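Side-chain contacts in probable glutathione reductase (Sinorhizobium meliloti, PDB 4DNA), which probably catalyses the NADPH-dependent reduction of glutathione disulfide to glutathione, as an FAD-containing homodimer with a redox-active disulfide: residues 359-362 against 363-367; 219-223 against 224-228. All coordinates share one frame; numbering follows the deposited sequence.

Contact 1 (359-362 against 363-367)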
ATOM      1  N   GLU A 359      16.555  -4.059  18.481  1.00 61.83           N
ATOM      2  CA  GLU A 359      17.222  -4.802  19.535  1.00 62.50           C
ATOM      3  C   GLU A 359      18.069  -5.976  19.022  1.00 63.59           C
ATOM      4  O   GLU A 359      19.144  -6.239  19.553  1.00 65.14           O
ATOM      5  CB  GLU A 359      16.213  -5.293  20.572  1.00 65.09           C
ATOM      6  CG  GLU A 359      16.791  -6.283  21.579  1.00 70.15           C
ATOM      7  CD  GLU A 359      15.749  -6.822  22.546  1.00 86.24           C
ATOM      8  OE1 GLU A 359      14.554  -6.449  22.404  1.00 92.15           O
ATOM      9  OE2 GLU A 359      16.121  -7.623  23.447  1.00 91.29           O
ATOM     10  N   GLU A 360      17.587  -6.680  18.001  1.00 62.07           N
ATOM     11  CA  GLU A 360      18.312  -7.831  17.486  1.00 61.99           C
ATOM     12  C   GLU A 360      19.559  -7.371  16.753  1.00 61.64           C
ATOM     13  O   GLU A 360      20.642  -7.943  16.922  1.00 60.78           O
ATOM     14  CB  GLU A 360      17.463  -8.639  16.509  1.00 62.86           C
ATOM     15  CG  GLU A 360      16.096  -9.123  16.986  1.00 66.90           C
ATOM     16  CD  GLU A 360      15.446 -10.037  15.951  1.00 72.53           C
ATOM     17  OE1 GLU A 360      14.395  -9.666  15.360  1.00 66.84           O
ATOM     18  OE2 GLU A 360      16.029 -11.117  15.695  1.00 78.78           O
ATOM     19  N   ALA A 361      19.396  -6.337  15.932  1.00 61.10           N
ATOM     20  CA  ALA A 361      20.478  -5.863  15.085  1.00 59.90           C
ATOM     21  C   ALA A 361      21.591  -5.279  15.929  1.00 61.17           C
ATOM     22  O   ALA A 361      22.768  -5.453  15.616  1.00 61.40           O
ATOM     23  CB  ALA A 361      19.968  -4.842  14.087  1.00 59.32           C
ATOM     24  N   ALA A 362      21.201  -4.595  17.005  1.00 61.87           N
ATOM     25  CA  ALA A 362      22.142  -3.998  17.938  1.00 62.43           C
ATOM     26  C   ALA A 362      23.064  -5.061  18.513  1.00 63.26           C
ATOM     27  O   ALA A 362      24.257  -4.818  18.659  1.00 64.58           O
ATOM     28  CB  ALA A 362      21.414  -3.263  19.056  1.00 62.60           C
ATOM     29  N   ARG A 363      22.501  -6.231  18.824  1.00 62.84           N
ATOM     30  CA  ARG A 363      23.271  -7.370  19.321  1.00 63.88           C
ATOM     31  C   ARG A 363      24.088  -8.052  18.223  1.00 62.98           C
ATOM     32  O   ARG A 363      25.255  -8.350  18.431  1.00 63.00           O
ATOM     33  CB  ARG A 363      22.365  -8.396  20.015  1.00 65.29           C
ATOM     34  CG  ARG A 363      21.900  -8.006  21.420  1.00 72.87           C
ATOM     35  CD  ARG A 363      21.332  -9.200  22.182  1.00 78.87           C
ATOM     36  NE  ARG A 363      20.320  -9.891  21.383  1.00 84.46           N
ATOM     37  CZ  ARG A 363      19.004  -9.809  21.586  1.00 86.40           C
ATOM     38  NH1 ARG A 363      18.518  -9.086  22.597  1.00 78.04           N
ATOM     39  NH2 ARG A 363      18.168 -10.461  20.777  1.00 87.19           N
ATOM     40  N   LYS A 364      23.477  -8.286  17.063  1.00 62.13           N
ATOM     41  CA  LYS A 364      24.088  -9.069  15.997  1.00 60.07           C
ATOM     42  C   LYS A 364      25.242  -8.369  15.273  1.00 61.64           C
ATOM     43  O   LYS A 364      26.203  -9.023  14.848  1.00 61.78           O
ATOM     44  CB  LYS A 364      23.004  -9.465  15.009  1.00 60.70           C
ATOM     45  CG  LYS A 364      23.469 -10.140  13.732  1.00 59.62           C
ATOM     46  CD  LYS A 364      22.284 -10.771  13.017  1.00 56.55           C
ATOM     47  CE  LYS A 364      22.753 -11.531  11.783  1.00 57.26           C
ATOM     48  NZ  LYS A 364      21.615 -12.239  11.153  1.00 57.50           N
ATOM     49  N   PHE A 365      25.139  -7.046  15.132  1.00 62.63           N
ATOM     50  CA  PHE A 365      26.136  -6.238  14.432  1.00 62.39           C
ATOM     51  C   PHE A 365      26.751  -5.193  15.359  1.00 64.59           C
ATOM     52  O   PHE A 365      26.079  -4.710  16.261  1.00 64.78           O
ATOM     53  CB  PHE A 365      25.488  -5.546  13.248  1.00 62.51           C
ATOM     54  CG  PHE A 365      24.917  -6.485  12.239  1.00 61.84           C
ATOM     55  CD1 PHE A 365      25.745  -7.344  11.514  1.00 63.05           C
ATOM     56  CD2 PHE A 365      23.556  -6.510  11.990  1.00 61.16           C
ATOM     57  CE1 PHE A 365      25.223  -8.222  10.575  1.00 61.39           C
ATOM     58  CE2 PHE A 365      23.031  -7.381  11.037  1.00 61.14           C
ATOM     59  CZ  PHE A 365      23.866  -8.235  10.332  1.00 60.34           C
ATOM     60  N   GLN A 366      28.018  -4.844  15.130  1.00 64.94           N
ATOM     61  CA  GLN A 366      28.752  -3.932  16.020  1.00 66.65           C
ATOM     62  C   GLN A 366      28.249  -2.502  15.899  1.00 66.89           C
ATOM     63  O   GLN A 366      28.252  -1.745  16.872  1.00 67.41           O
ATOM     64  CB  GLN A 366      30.256  -3.974  15.708  1.00 67.79           C
ATOM     65  CG  GLN A 366      31.105  -2.970  16.477  1.00 68.16           C
ATOM     66  CD  GLN A 366      32.584  -3.338  16.552  1.00 69.62           C
ATOM     67  OE1 GLN A 366      33.158  -3.915  15.625  1.00 70.89           O
ATOM     68  NE2 GLN A 366      33.211  -2.992  17.662  1.00 69.19           N
ATOM     69  N   GLU A 367      27.812  -2.157  14.691  1.00 66.03           N
ATOM     70  CA  GLU A 367      27.464  -0.799  14.325  1.00 67.12           C
ATOM     71  C   GLU A 367      26.244  -0.818  13.439  1.00 65.10           C
ATOM     72  O   GLU A 367      26.245  -1.444  12.377  1.00 65.37           O
ATOM     73  CB  GLU A 367      28.618  -0.177  13.562  1.00 68.14           C
ATOM     74  CG  GLU A 367      29.252   1.014  14.251  1.00 74.96           C
ATOM     75  CD  GLU A 367      28.698   2.341  13.750  1.00 77.22           C
ATOM     76  OE1 GLU A 367      29.498   3.261  13.475  1.00 80.12           O
ATOM     77  OE2 GLU A 367      27.459   2.468  13.617  1.00 73.26           O
TER
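Arg-363 reaches back one helical turn to Glu-359. Arg-363 CB lies 3.6 Å from the carbonyl O of Glu-360. CG stands beside the backbone N and anti to the carbonyl carbon (chi1 -76°). This turns the chain back toward the preceding turn, where Arg-363 CG lies 3.8 Å from Glu-359 O. A bend at chi3 (-51°) then folds the guanidinium over the helix. One of its faces meets the carbonyl O of Glu-359, which sits over the centre of the group. The CA of Glu-360 is packed against the same face. At the tip, Arg-363 NH1 makes a salt bridge of 2.9 Å with OE2 of Glu-359. Glu-359 is extended beyond CG and runs alongside the arginine, pointing the same way. The two flat groups are not coplanar, their planes 76° apart. A single N-H meets OE2 on the anti side, somewhat out of the carboxylate plane. Glu-360 does not share this bridge; its OE1 accepts a hydrogen bond from the backbone N of Thr-357, just before the helix.

The backbone keeps i to i+4 bonds. That of Arg-363 N to Glu-359 O is weak, at 3.4 Å. Lys-364 N bonds to Glu-360 O at 2.9 Å, and Phe-365 N to Ala-361 O at 2.9 Å, both sound. Phe-365 is the first residue to leave the helix. The CG of Lys-364 packs over one face of its ring, and Phe-365 CD2 lies 4.5 Å from Ala-361 CB. Ala-361 and Ala-362 also touch the sheet, at Val-394 and Val-456. The chemistry is that of an i to i+4 ion pair on the exposed side of a short helix: one bent bond between opposite charges, at a surface where solvent probably weakens their attraction.

Contact 2 (219-223 against 224-228)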
ATOM      1  N   ALA A 219       0.254   2.804  22.262  1.00 67.23           N
ATOM      2  CA  ALA A 219      -0.162   4.198  22.381  1.00 67.73           C
ATOM      3  C   ALA A 219      -1.477   4.461  21.644  1.00 68.41           C
ATOM      4  O   ALA A 219      -2.428   4.934  22.248  1.00 70.03           O
ATOM      5  CB  ALA A 219       0.942   5.144  21.918  1.00 67.04           C
ATOM      6  N   ALA A 220      -1.533   4.115  20.358  1.00 67.45           N
ATOM      7  CA  ALA A 220      -2.697   4.402  19.511  1.00 67.81           C
ATOM      8  C   ALA A 220      -3.958   3.709  20.005  1.00 68.78           C
ATOM      9  O   ALA A 220      -5.054   4.275  19.939  1.00 70.34           O
ATOM     10  CB  ALA A 220      -2.417   4.005  18.075  1.00 67.48           C
HETATM   11  N   MSE A 221      -3.783   2.491  20.509  1.00 68.62           N
HETATM   12  CA  MSE A 221      -4.876   1.693  21.055  1.00 68.80           C
HETATM   13  C   MSE A 221      -5.489   2.336  22.268  1.00 71.32           C
HETATM   14  O   MSE A 221      -6.701   2.545  22.293  1.00 71.66           O
HETATM   15  CB  MSE A 221      -4.405   0.274  21.357  1.00 68.15           C
HETATM   16  CG  MSE A 221      -4.561  -0.570  20.091  1.00 70.60           C
HETATM   17 SE   MSE A 221      -3.804  -2.382  20.315  1.00 82.38          SE
HETATM   18  CE  MSE A 221      -5.366  -3.370  20.995  1.00 67.11           C
ATOM     19  N   GLU A 222      -4.686   2.677  23.278  1.00 71.57           N
ATOM     20  CA  GLU A 222      -5.275   3.228  24.498  1.00 72.94           C
ATOM     21  C   GLU A 222      -5.695   4.688  24.347  1.00 75.37           C
ATOM     22  O   GLU A 222      -6.634   5.150  24.999  1.00 77.64           O
ATOM     23  CB  GLU A 222      -4.432   2.948  25.747  1.00 73.72           C
ATOM     24  CG  GLU A 222      -3.134   3.715  25.906  1.00 77.39           C
ATOM     25  CD  GLU A 222      -2.473   3.414  27.249  1.00 86.75           C
ATOM     26  OE1 GLU A 222      -2.888   2.426  27.909  1.00 84.44           O
ATOM     27  OE2 GLU A 222      -1.542   4.156  27.656  1.00 92.54           O
ATOM     28  N   GLU A 223      -5.023   5.385  23.439  1.00 74.99           N
ATOM     29  CA  GLU A 223      -5.424   6.728  23.004  1.00 76.87           C
ATOM     30  C   GLU A 223      -6.854   6.712  22.466  1.00 78.04           C
ATOM     31  O   GLU A 223      -7.588   7.672  22.658  1.00 78.09           O
ATOM     32  CB  GLU A 223      -4.474   7.231  21.909  1.00 74.40           C
ATOM     33  CG  GLU A 223      -4.155   8.718  21.942  1.00 79.51           C
ATOM     34  CD  GLU A 223      -5.240   9.593  21.327  1.00 84.10           C
ATOM     35  OE1 GLU A 223      -5.957   9.127  20.405  1.00 85.38           O
ATOM     36  OE2 GLU A 223      -5.381  10.762  21.775  1.00 92.45           O
ATOM     37  N   LYS A 224      -7.257   5.617  21.812  1.00 74.45           N
ATOM     38  CA  LYS A 224      -8.589   5.559  21.197  1.00 73.92           C
ATOM     39  C   LYS A 224      -9.662   4.882  22.049  1.00 72.83           C
ATOM     40  O   LYS A 224     -10.783   4.678  21.587  1.00 71.59           O
ATOM     41  CB  LYS A 224      -8.542   4.997  19.761  1.00 70.04           C
ATOM     42  CG  LYS A 224      -8.382   3.501  19.621  1.00 70.10           C
ATOM     43  CD  LYS A 224      -8.259   3.117  18.152  1.00 70.20           C
ATOM     44  CE  LYS A 224      -7.599   1.753  17.985  1.00 69.43           C
ATOM     45  NZ  LYS A 224      -7.794   1.149  16.634  1.00 69.12           N
ATOM     46  N   GLY A 225      -9.331   4.559  23.295  1.00 72.98           N
ATOM     47  CA  GLY A 225     -10.320   4.016  24.217  1.00 71.84           C
ATOM     48  C   GLY A 225     -10.227   2.523  24.446  1.00 72.03           C
ATOM     49  O   GLY A 225     -11.214   1.877  24.784  1.00 73.76           O
ATOM     50  N   ILE A 226      -9.047   1.951  24.258  1.00 71.69           N
ATOM     51  CA  ILE A 226      -8.859   0.552  24.625  1.00 71.45           C
ATOM     52  C   ILE A 226      -8.041   0.470  25.915  1.00 70.61           C
ATOM     53  O   ILE A 226      -6.953   1.043  26.019  1.00 72.35           O
ATOM     54  CB  ILE A 226      -8.266  -0.294  23.470  1.00 69.91           C
ATOM     55  CG1 ILE A 226      -9.151  -0.152  22.217  1.00 68.88           C
ATOM     56  CG2 ILE A 226      -8.129  -1.751  23.895  1.00 66.96           C
ATOM     57  CD1 ILE A 226      -8.679  -0.897  20.984  1.00 66.18           C
ATOM     58  N   ARG A 227      -8.596  -0.207  26.910  1.00 70.17           N
ATOM     59  CA  ARG A 227      -7.899  -0.381  28.158  1.00 74.54           C
ATOM     60  C   ARG A 227      -6.917  -1.525  27.972  1.00 72.47           C
ATOM     61  O   ARG A 227      -7.313  -2.635  27.599  1.00 71.18           O
ATOM     62  CB  ARG A 227      -8.885  -0.680  29.284  1.00 73.43           C
ATOM     63  CG  ARG A 227      -8.384  -0.268  30.653  1.00 75.66           C
ATOM     64  CD  ARG A 227      -9.071  -1.058  31.751  1.00 76.88           C
ATOM     65  NE  ARG A 227      -8.497  -0.765  33.065  1.00 80.77           N
ATOM     66  CZ  ARG A 227      -8.969  -1.228  34.227  1.00 83.32           C
ATOM     67  NH1 ARG A 227     -10.040  -2.022  34.260  1.00 80.95           N
ATOM     68  NH2 ARG A 227      -8.363  -0.898  35.368  1.00 84.51           N
ATOM     69  N   ILE A 228      -5.634  -1.253  28.183  1.00 72.56           N
ATOM     70  CA  ILE A 228      -4.637  -2.314  28.143  1.00 71.66           C
ATOM     71  C   ILE A 228      -4.069  -2.493  29.532  1.00 72.08           C
ATOM     72  O   ILE A 228      -3.762  -1.526  30.208  1.00 74.78           O
ATOM     73  CB  ILE A 228      -3.498  -2.056  27.134  1.00 71.21           C
ATOM     74  CG1 ILE A 228      -4.062  -1.629  25.775  1.00 70.12           C
ATOM     75  CG2 ILE A 228      -2.607  -3.290  26.984  1.00 68.89           C
ATOM     76  CD1 ILE A 228      -2.988  -1.186  24.804  1.00 68.15           C
TER
HETATM   77  O   HOH W   1      -7.539   3.778  27.706  1.00 30.00           O
HETATM   78  O   HOH W   2      -5.391   1.729  29.085  1.00 57.52           O
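The carbonyl O of Met-221, a selenomethionine in this model, accepts two backbone N-H groups from opposite faces of its plane. Ile-226 N is 3.1 Å from Met-221 O, and Lys-224 N 3.2 Å from the same atom. Lys-224 N stands well above the carbonyl plane, not on a lone pair; Ile-226 N is less tilted. Gly-225 N bonds to Glu-222 O at 3.2 Å. Gly-225 has a positive phi (103°), at which a side chain would collide with the carbonyl O of the residue before, so glycine is called for.

Lys-224 has its CG between the backbone N and the carbonyl carbon (chi1 77°). The extended chain then runs back along the helix end, with Lys-224 CG 3.3 Å from Met-221 O. Its NZ is held by Gln-348 O and Asn-187 OD1. With an alanine in its place the ammonium is gone, and both oxygens would probably lose that donor.

On the buried side, Met-221 CE meets Ile-226 CD1 at 4.1 Å, and Met-221 CB meets Ile-228 CD1 at 4.0 Å. Met-221 also touches Leu-198 and helix 180-191. Two waters link Glu-222 to the chain beyond the turn: one joins Glu-222 O to Ile-226 O, the other Glu-222 OE1 to Ile-228 N. The bonds Ile-226 N to Met-221 O and Gly-225 N to Glu-222 O, with Gly-225 as C-prime residue, form a Schellman motif. It ends helix 211-223 ahead of strand 227-229 in a Rossmann-type beta-alpha-beta unit, probably of the NAD(P)-binding domain.

In the fold
Both contacts lie at the C-terminal end of a helix, where the chain turns into a strand, but they share no element. Contact 1 belongs to the dimerisation domain and its antiparallel sheet. Contact 2 belongs to the parallel four-stranded sheet, where strand 227-229 is outermost. Their centres are 31 Å apart. Contact 1 is a surface contact away from the annotated sites, and its main side-chain link is a salt bridge. Contact 2 is partly buried, with apolar packing toward the sheet and some water bridges. There the side chain of Met-221 is about 4 Å from that of Val-183, a predicted NAD-binding residue. The helix of contact 2 ends in a glycine turn; that of contact 1 runs out at a phenylalanine.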